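Local coordinates for venom allergen-like (VAL) 4 protein (Schistosoma mansoni, PDB 4P27) that probably binds lipids as a secreted member of the SCP/TAPS (CAP) superfamily, although it lacks the prototypical CAP sequence motifs, at residues 96-100 / 101-105. Residues are numbered along the deposited sequence; the frame is centred on the assembly and turned at random.
Sequences KNYNF and EKNQC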
loop_
_atom_site.group_PDB
_atom_site.type_symbol
_atom_site.label_atom_id
_atom_site.label_comp_id
_atom_site.label_asym_id
_atom_site.label_seq_id
_atom_site.Cartn_x
_atom_site.Cartn_y
_atom_site.Cartn_z
ATOM N N LYS A 96 -3.666 1.431 13.677
ATOM C CA LYS A 96 -3.669 1.484 15.145
ATOM C C LYS A 96 -2.406 2.105 15.716
ATOM O O LYS A 96 -2.415 2.490 16.852
ATOM C CB LYS A 96 -3.852 0.111 15.722
ATOM C CG LYS A 96 -5.236 -0.391 15.401
ATOM C CD LYS A 96 -5.369 -1.894 15.487
ATOM C CE LYS A 96 -6.857 -2.112 15.638
ATOM N NZ LYS A 96 -7.290 -3.445 15.188
ATOM N N ASN A 97 -1.331 2.196 14.931
ATOM C CA ASN A 97 -0.071 2.637 15.435
ATOM C C ASN A 97 0.165 4.042 15.031
ATOM O O ASN A 97 1.201 4.600 15.383
ATOM C CB ASN A 97 1.069 1.794 14.869
ATOM C CG ASN A 97 0.896 0.299 15.126
ATOM O OD1 ASN A 97 0.364 -0.112 16.145
ATOM N ND2 ASN A 97 1.355 -0.516 14.194
ATOM N N TYR A 98 -0.728 4.621 14.228
ATOM C CA TYR A 98 -0.367 5.904 13.566
ATOM C C TYR A 98 -1.077 7.078 14.213
ATOM O O TYR A 98 -2.223 6.993 14.440
ATOM C CB TYR A 98 -0.665 5.860 12.062
ATOM C CG TYR A 98 -0.276 7.125 11.382
ATOM C CD1 TYR A 98 1.084 7.580 11.388
ATOM C CD2 TYR A 98 -1.216 7.911 10.756
ATOM C CE1 TYR A 98 1.456 8.719 10.764
ATOM C CE2 TYR A 98 -0.841 9.091 10.105
ATOM C CZ TYR A 98 0.495 9.477 10.126
ATOM O OH TYR A 98 0.858 10.650 9.542
ATOM N N ASN A 99 -0.360 8.141 14.582
ATOM C CA ASN A 99 -0.951 9.385 15.000
ATOM C C ASN A 99 -0.788 10.430 13.983
ATOM O O ASN A 99 0.280 11.020 13.848
ATOM C CB ASN A 99 -0.321 9.896 16.332
ATOM C CG ASN A 99 -0.930 11.235 16.853
ATOM O OD1 ASN A 99 -1.489 12.037 16.135
ATOM N ND2 ASN A 99 -0.672 11.515 18.086
ATOM N N PHE A 100 -1.903 10.784 13.339
ATOM C CA PHE A 100 -1.850 11.744 12.265
ATOM C C PHE A 100 -1.425 13.146 12.765
ATOM O O PHE A 100 -0.617 13.873 12.115
ATOM C CB PHE A 100 -3.254 11.723 11.642
ATOM C CG PHE A 100 -3.411 12.594 10.454
ATOM C CD1 PHE A 100 -3.516 14.000 10.595
ATOM C CD2 PHE A 100 -3.449 12.038 9.176
ATOM C CE1 PHE A 100 -3.643 14.809 9.486
ATOM C CE2 PHE A 100 -3.533 12.875 8.071
ATOM C CZ PHE A 100 -3.678 14.239 8.229
ATOM N N GLU A 101 -2.030 13.587 13.871
ATOM C CA GLU A 101 -1.742 15.002 14.391
ATOM C C GLU A 101 -0.242 15.242 14.599
ATOM O O GLU A 101 0.376 16.185 14.013
ATOM C CB GLU A 101 -2.404 15.170 15.739
ATOM C CG GLU A 101 -3.869 15.346 15.648
ATOM C CD GLU A 101 -4.450 15.882 16.961
ATOM O OE1 GLU A 101 -3.913 16.862 17.508
ATOM O OE2 GLU A 101 -5.441 15.315 17.465
ATOM N N LYS A 102 0.370 14.271 15.260
ATOM C CA LYS A 102 1.847 14.345 15.437
ATOM C C LYS A 102 2.631 13.710 14.345
ATOM O O LYS A 102 3.831 13.844 14.331
ATOM C CB LYS A 102 2.278 13.789 16.769
ATOM C CG LYS A 102 1.397 14.341 17.876
ATOM C CD LYS A 102 2.132 15.128 18.927
ATOM C CE LYS A 102 1.776 14.501 20.257
ATOM N NZ LYS A 102 2.161 15.430 21.336
ATOM N N ASN A 103 1.954 13.080 13.374
ATOM C CA ASN A 103 2.665 12.352 12.387
ATOM C C ASN A 103 3.631 11.387 13.068
ATOM O O ASN A 103 4.793 11.378 12.749
ATOM C CB ASN A 103 3.444 13.253 11.418
ATOM C CG ASN A 103 3.973 12.466 10.226
ATOM O OD1 ASN A 103 3.377 11.467 9.843
ATOM N ND2 ASN A 103 5.002 12.944 9.598
ATOM N N GLN A 104 3.163 10.573 13.990
ATOM C CA GLN A 104 4.095 9.757 14.695
ATOM C C GLN A 104 3.582 8.386 14.738
ATOM O O GLN A 104 2.376 8.166 14.756
ATOM C CB GLN A 104 4.163 10.163 16.170
ATOM C CG GLN A 104 5.273 11.150 16.423
ATOM C CD GLN A 104 5.143 11.787 17.804
ATOM O OE1 GLN A 104 4.546 11.206 18.733
ATOM N NE2 GLN A 104 5.700 12.988 17.950
ATOM N N CYS A 105 4.504 7.455 14.855
ATOM C CA CYS A 105 4.170 6.076 14.764
ATOM C C CYS A 105 4.723 5.361 15.993
ATOM O O CYS A 105 5.897 5.456 16.302
ATOM C CB CYS A 105 4.759 5.488 13.457
ATOM S SG CYS A 105 4.347 3.742 13.273
HETATM O O HOH W 1 1.405 9.908 19.230
#
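Tyr98 reaches along the hairpin and gives its hydroxyl to the side-chain carbonyl of Asn103, OH to OD1 2.7 Å. It lies on the same face of the two-stranded sheet as Cys105, its non-hydrogen-bonded partner. With CG anti to the backbone N (chi1 -179°) and beside the carbonyl carbon, the ring runs toward the bend and brings OH to Asn103; OD1 meets the ring at its edge, in plane. The Asn103 amide stands almost upright to that ring, the planes 82° apart. Lys113 also donates to OD1, and Asn103 ND2 bonds to the carbonyl of Glu146, which fixes the rotation of the amide. Phe100 N lies over one face of the Tyr98 ring, offset toward the rim.

Asn99 points to the opposite face of the two-stranded sheet, the one it shares with Gln104. Its side chain turns toward the bend, where OD1 takes the N-H of Lys102 at 3.0 Å; the hydrogen bond is straight at the hydrogen, yet the donor sits well above the amide plane. The Lys102 chain crosses that amide at a slant, on the side from which its own N-H comes, with CG 3.5 Å from Asn99 ND2, before it leads away. A water accepts from ND2 and links it weakly to Gln104 OE1.

Between the two faces, the backbones of Asn99 and Gln104 form a hydrogen-bonded antiparallel pair, with Asn99 N to Gln104 O at 2.7 Å and Gln104 N to Asn99 O at 2.9 Å. On the returning arm two residues, Asn103 and Gln104, stand opposite the single Asn99, which makes a G1 beta bulge, with Asn103 in a left-handed backbone conformation (phi 52°).

The hairpin lies at the surface, following helix 84-93. Helix 110-115 packs against Tyr98 through Tyr112 and Lys113, Arg148 bonds to the carbonyls of Phe100 and Glu101 at the bend, and the Cys105-Cys109 disulfide ties strand 104-105 to the loop leading into that helix.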